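Local coordinates for geranyl diphosphate synthase small subunit (Antirrhinum majus, PDB 3QKC), which probably serves as the non-catalytic partner of a geranyl diphosphate synthase, steering the enzyme toward the C10 monoterpene precursor geranyl diphosphate, at residues R146-E160 with Y174-C186. Residues are numbered along the deposited sequence; the frame is centred on the assembly and turned at random.
Sequences RVMGSEGIVEGQYHE and YVCKKKEGTLHAC
Two neighbouring helices of the all-helical isoprenyl diphosphate synthase fold, 153-160 and 169-195, pack nearly antiparallel here; the backbones lie closest where Ile153 faces Lys179, and at Gly156 the CA is met by Lys178 CB and Lys179 CG. The axes of segments 153-160 and 174-186 approach to 7.3 Å at 158°, a spacing that leaves little room for a CB on Gly156, which would run into Lys179 CG. Lys179 is the knob in a hole formed by Ile153, Gly156, Gln157 and Glu160. Its chain bends at chi3 (62°), which carries NZ to Glu160 OE1 in a 2.7 Å salt bridge on the syn side of the carboxylate. Glu85, on helix 68-85, is a more distant, weak ion partner of the same ammonium and accepts a hydrogen bond from Gln157 NE2. Shortening Lys179 to an alanine is likely to leave the Glu160 carboxylate without this nearby charge and the hole beside Gly156 unfilled.

In this family the helices are arranged round a central cavity, and the interface continues past the break between helices 134-148 and 153-160. There Lys178 curls past Gly152 O and Glu155 CB, bringing NZ to Glu151 O (2.7 Å), tilted 25° from the carbonyl plane. Beyond it Val147 CG2 presses tightly on Leu183 CA, 3.4 Å away, while its CB meets Cys186 CB. At the other end, Tyr174 OH donates to Glu155 OE1 (2.8 Å) from above the carboxylate plane, and the tyrosine's edge points toward the face of His159 in an offset edge-to-face pair. The other oxygen, OE2, has a weak hydrogen bond with Ser32 OG of the second subunit.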
loop_
_atom_site.group_PDB
_atom_site.type_symbol
_atom_site.label_atom_id
_atom_site.label_comp_id
_atom_site.label_asym_id
_atom_site.label_seq_id
_atom_site.Cartn_x
_atom_site.Cartn_y
_atom_site.Cartn_z
ATOM N N ARG A 146 0.896 7.410 5.205
ATOM C CA ARG A 146 0.485 7.836 6.537
ATOM C C ARG A 146 -1.043 7.833 6.659
ATOM O O ARG A 146 -1.592 7.514 7.709
ATOM C CB ARG A 146 1.050 9.236 6.817
ATOM C CG ARG A 146 0.983 9.683 8.270
ATOM C CD ARG A 146 1.575 11.096 8.509
ATOM N NE ARG A 146 0.764 12.209 7.981
ATOM C CZ ARG A 146 -0.406 12.621 8.484
ATOM N NH1 ARG A 146 -0.952 11.989 9.521
ATOM N NH2 ARG A 146 -1.048 13.655 7.935
ATOM N N VAL A 147 -1.728 8.172 5.574
ATOM C CA VAL A 147 -3.183 8.264 5.591
ATOM C C VAL A 147 -3.871 6.893 5.633
ATOM O O VAL A 147 -4.917 6.719 6.257
ATOM C CB VAL A 147 -3.722 9.120 4.413
ATOM C CG1 VAL A 147 -3.658 8.365 3.091
ATOM C CG2 VAL A 147 -5.140 9.559 4.699
ATOM N N MET A 148 -3.263 5.919 4.979
ATOM C CA MET A 148 -3.900 4.618 4.823
ATOM C C MET A 148 -3.788 3.819 6.119
ATOM O O MET A 148 -4.687 3.056 6.448
ATOM C CB MET A 148 -3.278 3.882 3.627
ATOM C CG MET A 148 -4.031 2.656 3.095
ATOM S SD MET A 148 -5.744 2.921 2.505
ATOM C CE MET A 148 -6.582 2.275 4.004
ATOM N N GLY A 149 -2.718 4.043 6.884
ATOM C CA GLY A 149 -2.382 3.153 8.006
ATOM C C GLY A 149 -2.735 3.535 9.430
ATOM O O GLY A 149 -3.820 4.065 9.707
ATOM N N SER A 150 -1.796 3.238 10.333
ATOM C CA SER A 150 -1.948 3.382 11.789
ATOM C C SER A 150 -2.100 4.818 12.297
ATOM O O SER A 150 -2.503 5.038 13.449
ATOM C CB SER A 150 -0.749 2.740 12.502
ATOM O OG SER A 150 -0.271 1.603 11.791
ATOM N N GLU A 151 -1.756 5.790 11.458
ATOM C CA GLU A 151 -1.900 7.187 11.828
ATOM C C GLU A 151 -3.215 7.704 11.308
ATOM O O GLU A 151 -3.663 8.775 11.708
ATOM C CB GLU A 151 -0.761 8.034 11.248
ATOM C CG GLU A 151 0.641 7.681 11.767
ATOM C CD GLU A 151 1.672 8.767 11.468
ATOM O OE1 GLU A 151 2.842 8.428 11.174
ATOM O OE2 GLU A 151 1.319 9.961 11.537
ATOM N N GLY A 152 -3.843 6.928 10.424
ATOM C CA GLY A 152 -4.987 7.407 9.682
ATOM C C GLY A 152 -6.158 6.463 9.637
ATOM O O GLY A 152 -6.696 6.081 10.677
ATOM N N ILE A 153 -6.551 6.086 8.418
ATOM C CA ILE A 153 -7.830 5.415 8.187
ATOM C C ILE A 153 -8.031 4.132 8.999
ATOM O O ILE A 153 -9.114 3.904 9.517
ATOM C CB ILE A 153 -8.070 5.133 6.688
ATOM C CG1 ILE A 153 -8.396 6.428 5.948
ATOM C CG2 ILE A 153 -9.225 4.152 6.492
ATOM C CD1 ILE A 153 -8.280 6.305 4.450
ATOM N N VAL A 154 -6.993 3.305 9.086
ATOM C CA VAL A 154 -7.075 2.004 9.751
ATOM C C VAL A 154 -7.167 2.184 11.286
ATOM O O VAL A 154 -7.833 1.401 11.966
ATOM C CB VAL A 154 -5.926 1.038 9.254
ATOM C CG1 VAL A 154 -5.718 -0.111 10.183
ATOM C CG2 VAL A 154 -6.243 0.499 7.807
ATOM N N GLU A 155 -6.529 3.232 11.811
ATOM C CA GLU A 155 -6.718 3.633 13.216
ATOM C C GLU A 155 -8.206 3.952 13.436
ATOM O O GLU A 155 -8.833 3.426 14.358
ATOM C CB GLU A 155 -5.868 4.869 13.568
ATOM C CG GLU A 155 -4.936 4.762 14.806
ATOM C CD GLU A 155 -5.614 4.428 16.131
ATOM O OE1 GLU A 155 -5.538 5.265 17.082
ATOM O OE2 GLU A 155 -6.190 3.314 16.248
ATOM N N GLY A 156 -8.759 4.802 12.570
ATOM C CA GLY A 156 -10.174 5.164 12.607
ATOM C C GLY A 156 -11.093 3.962 12.543
ATOM O O GLY A 156 -11.986 3.805 13.378
ATOM N N GLN A 157 -10.870 3.093 11.563
ATOM C CA GLN A 157 -11.714 1.913 11.416
ATOM C C GLN A 157 -11.634 1.003 12.660
ATOM O O GLN A 157 -12.643 0.425 13.071
ATOM C CB GLN A 157 -11.350 1.130 10.162
ATOM C CG GLN A 157 -11.462 1.887 8.825
ATOM C CD GLN A 157 -10.915 1.049 7.682
ATOM O OE1 GLN A 157 -10.124 0.139 7.903
ATOM N NE2 GLN A 157 -11.352 1.332 6.467
ATOM N N TYR A 158 -10.441 0.895 13.241
ATOM C CA TYR A 158 -10.220 0.138 14.488
ATOM C C TYR A 158 -11.151 0.635 15.603
ATOM O O TYR A 158 -11.850 -0.160 16.215
ATOM C CB TYR A 158 -8.733 0.159 14.918
ATOM C CG TYR A 158 -8.385 -0.623 16.189
ATOM C CD1 TYR A 158 -8.373 -0.001 17.451
ATOM C CD2 TYR A 158 -8.051 -1.973 16.126
ATOM C CE1 TYR A 158 -8.051 -0.718 18.619
ATOM C CE2 TYR A 158 -7.731 -2.698 17.268
ATOM C CZ TYR A 158 -7.731 -2.071 18.514
ATOM O OH TYR A 158 -7.408 -2.805 19.631
ATOM N N HIS A 159 -11.188 1.943 15.847
ATOM C CA HIS A 159 -12.058 2.467 16.921
ATOM C C HIS A 159 -13.531 2.544 16.536
ATOM O O HIS A 159 -14.400 2.611 17.403
ATOM C CB HIS A 159 -11.574 3.823 17.431
ATOM C CG HIS A 159 -10.200 3.785 18.004
ATOM N ND1 HIS A 159 -9.924 3.245 19.240
ATOM C CD2 HIS A 159 -9.018 4.213 17.504
ATOM C CE1 HIS A 159 -8.628 3.346 19.480
ATOM N NE2 HIS A 159 -8.055 3.928 18.440
ATOM N N GLU A 160 -13.798 2.521 15.233
ATOM C CA GLU A 160 -15.154 2.535 14.701
ATOM C C GLU A 160 -15.890 1.241 15.031
ATOM O O GLU A 160 -17.123 1.181 14.991
ATOM C CB GLU A 160 -15.104 2.728 13.185
ATOM C CG GLU A 160 -16.381 3.261 12.574
ATOM C CD GLU A 160 -16.248 3.560 11.096
ATOM O OE1 GLU A 160 -15.151 3.369 10.518
ATOM O OE2 GLU A 160 -17.258 3.985 10.507
ATOM N N TYR A 174 -13.337 11.464 16.951
ATOM C CA TYR A 174 -12.007 10.884 16.767
ATOM C C TYR A 174 -11.935 10.029 15.503
ATOM O O TYR A 174 -10.950 10.088 14.771
ATOM C CB TYR A 174 -11.569 10.041 17.972
ATOM C CG TYR A 174 -10.165 9.466 17.830
ATOM C CD1 TYR A 174 -9.052 10.304 17.811
ATOM C CD2 TYR A 174 -9.953 8.090 17.690
ATOM C CE1 TYR A 174 -7.763 9.799 17.673
ATOM C CE2 TYR A 174 -8.661 7.575 17.551
ATOM C CZ TYR A 174 -7.571 8.442 17.542
ATOM O OH TYR A 174 -6.282 7.954 17.415
ATOM N N VAL A 175 -12.968 9.220 15.284
ATOM C CA VAL A 175 -13.061 8.388 14.094
ATOM C C VAL A 175 -13.102 9.249 12.821
ATOM O O VAL A 175 -12.429 8.922 11.837
ATOM C CB VAL A 175 -14.251 7.394 14.196
ATOM C CG1 VAL A 175 -14.604 6.805 12.830
ATOM C CG2 VAL A 175 -13.930 6.283 15.207
ATOM N N CYS A 176 -13.854 10.357 12.856
ATOM C CA CYS A 176 -13.946 11.287 11.726
ATOM C C CYS A 176 -12.624 11.971 11.413
ATOM O O CYS A 176 -12.241 12.121 10.248
ATOM C CB CYS A 176 -15.024 12.333 11.969
ATOM S SG CYS A 176 -16.693 11.668 11.853
ATOM N N LYS A 177 -11.932 12.373 12.470
ATOM C CA LYS A 177 -10.604 12.923 12.382
ATOM C C LYS A 177 -9.610 11.935 11.778
ATOM O O LYS A 177 -8.740 12.322 11.002
ATOM C CB LYS A 177 -10.134 13.356 13.778
ATOM C CG LYS A 177 -8.808 14.088 13.784
ATOM C CD LYS A 177 -8.400 14.522 15.192
ATOM C CE LYS A 177 -6.894 14.336 15.401
ATOM N NZ LYS A 177 -6.479 14.774 16.787
ATOM N N LYS A 178 -9.725 10.664 12.139
ATOM C CA LYS A 178 -8.753 9.684 11.667
ATOM C C LYS A 178 -9.031 9.220 10.233
ATOM O O LYS A 178 -8.109 8.873 9.504
ATOM C CB LYS A 178 -8.643 8.493 12.630
ATOM C CG LYS A 178 -7.339 8.494 13.489
ATOM C CD LYS A 178 -7.090 9.842 14.202
ATOM C CE LYS A 178 -5.626 9.998 14.705
ATOM N NZ LYS A 178 -4.642 10.380 13.620
ATOM N N LYS A 179 -10.291 9.227 9.836
ATOM C CA LYS A 179 -10.655 8.775 8.497
ATOM C C LYS A 179 -10.759 9.962 7.547
ATOM O O LYS A 179 -9.798 10.279 6.855
ATOM C CB LYS A 179 -11.931 7.934 8.548
ATOM C CG LYS A 179 -11.778 6.682 9.406
ATOM C CD LYS A 179 -13.100 5.931 9.540
ATOM C CE LYS A 179 -13.608 5.435 8.207
ATOM N NZ LYS A 179 -15.026 4.948 8.295
ATOM N N GLU A 180 -11.888 10.659 7.545
ATOM C CA GLU A 180 -12.057 11.800 6.635
ATOM C C GLU A 180 -11.059 12.911 6.937
ATOM O O GLU A 180 -10.572 13.576 6.029
ATOM C CB GLU A 180 -13.495 12.330 6.658
ATOM C CG GLU A 180 -14.558 11.369 6.069
ATOM C CD GLU A 180 -15.094 10.344 7.085
ATOM O OE1 GLU A 180 -14.512 10.208 8.189
ATOM O OE2 GLU A 180 -16.109 9.665 6.776
ATOM N N GLY A 181 -10.733 13.093 8.219
ATOM C CA GLY A 181 -9.767 14.102 8.616
ATOM C C GLY A 181 -8.390 13.871 8.022
ATOM O O GLY A 181 -7.814 14.759 7.384
ATOM N N THR A 182 -7.850 12.673 8.235
ATOM C CA THR A 182 -6.491 12.379 7.776
ATOM C C THR A 182 -6.435 12.348 6.257
ATOM O O THR A 182 -5.441 12.785 5.666
ATOM C CB THR A 182 -5.939 11.074 8.406
ATOM O OG1 THR A 182 -6.080 11.150 9.834
ATOM C CG2 THR A 182 -4.461 10.897 8.083
ATOM N N LEU A 183 -7.503 11.878 5.620
ATOM C CA LEU A 183 -7.541 11.875 4.146
ATOM C C LEU A 183 -7.420 13.283 3.564
ATOM O O LEU A 183 -6.628 13.502 2.653
ATOM C CB LEU A 183 -8.767 11.142 3.616
ATOM C CG LEU A 183 -8.722 10.394 2.276
ATOM C CD1 LEU A 183 -7.429 9.671 2.019
ATOM C CD2 LEU A 183 -9.873 9.408 2.245
ATOM N N HIS A 184 -8.157 14.250 4.112
ATOM C CA HIS A 184 -8.041 15.633 3.629
ATOM C C HIS A 184 -6.660 16.260 3.953
ATOM O O HIS A 184 -6.062 16.950 3.114
ATOM C CB HIS A 184 -9.177 16.486 4.187
ATOM C CG HIS A 184 -10.507 16.228 3.544
ATOM N ND1 HIS A 184 -11.209 15.052 3.716
ATOM C CD2 HIS A 184 -11.274 17.012 2.742
ATOM C CE1 HIS A 184 -12.346 15.123 3.042
ATOM N NE2 HIS A 184 -12.414 16.304 2.454
ATOM N N ALA A 185 -6.172 16.005 5.169
ATOM C CA ALA A 185 -4.866 16.486 5.603
ATOM C C ALA A 185 -3.775 16.055 4.612
ATOM O O ALA A 185 -2.991 16.877 4.139
ATOM C CB ALA A 185 -4.559 15.979 7.017
ATOM N N CYS A 186 -3.777 14.771 4.272
ATOM C CA CYS A 186 -2.861 14.190 3.304
ATOM C C CYS A 186 -3.015 14.804 1.918
ATOM O O CYS A 186 -2.020 15.166 1.260
ATOM C CB CYS A 186 -3.088 12.686 3.235
ATOM S SG CYS A 186 -2.253 11.886 1.851
#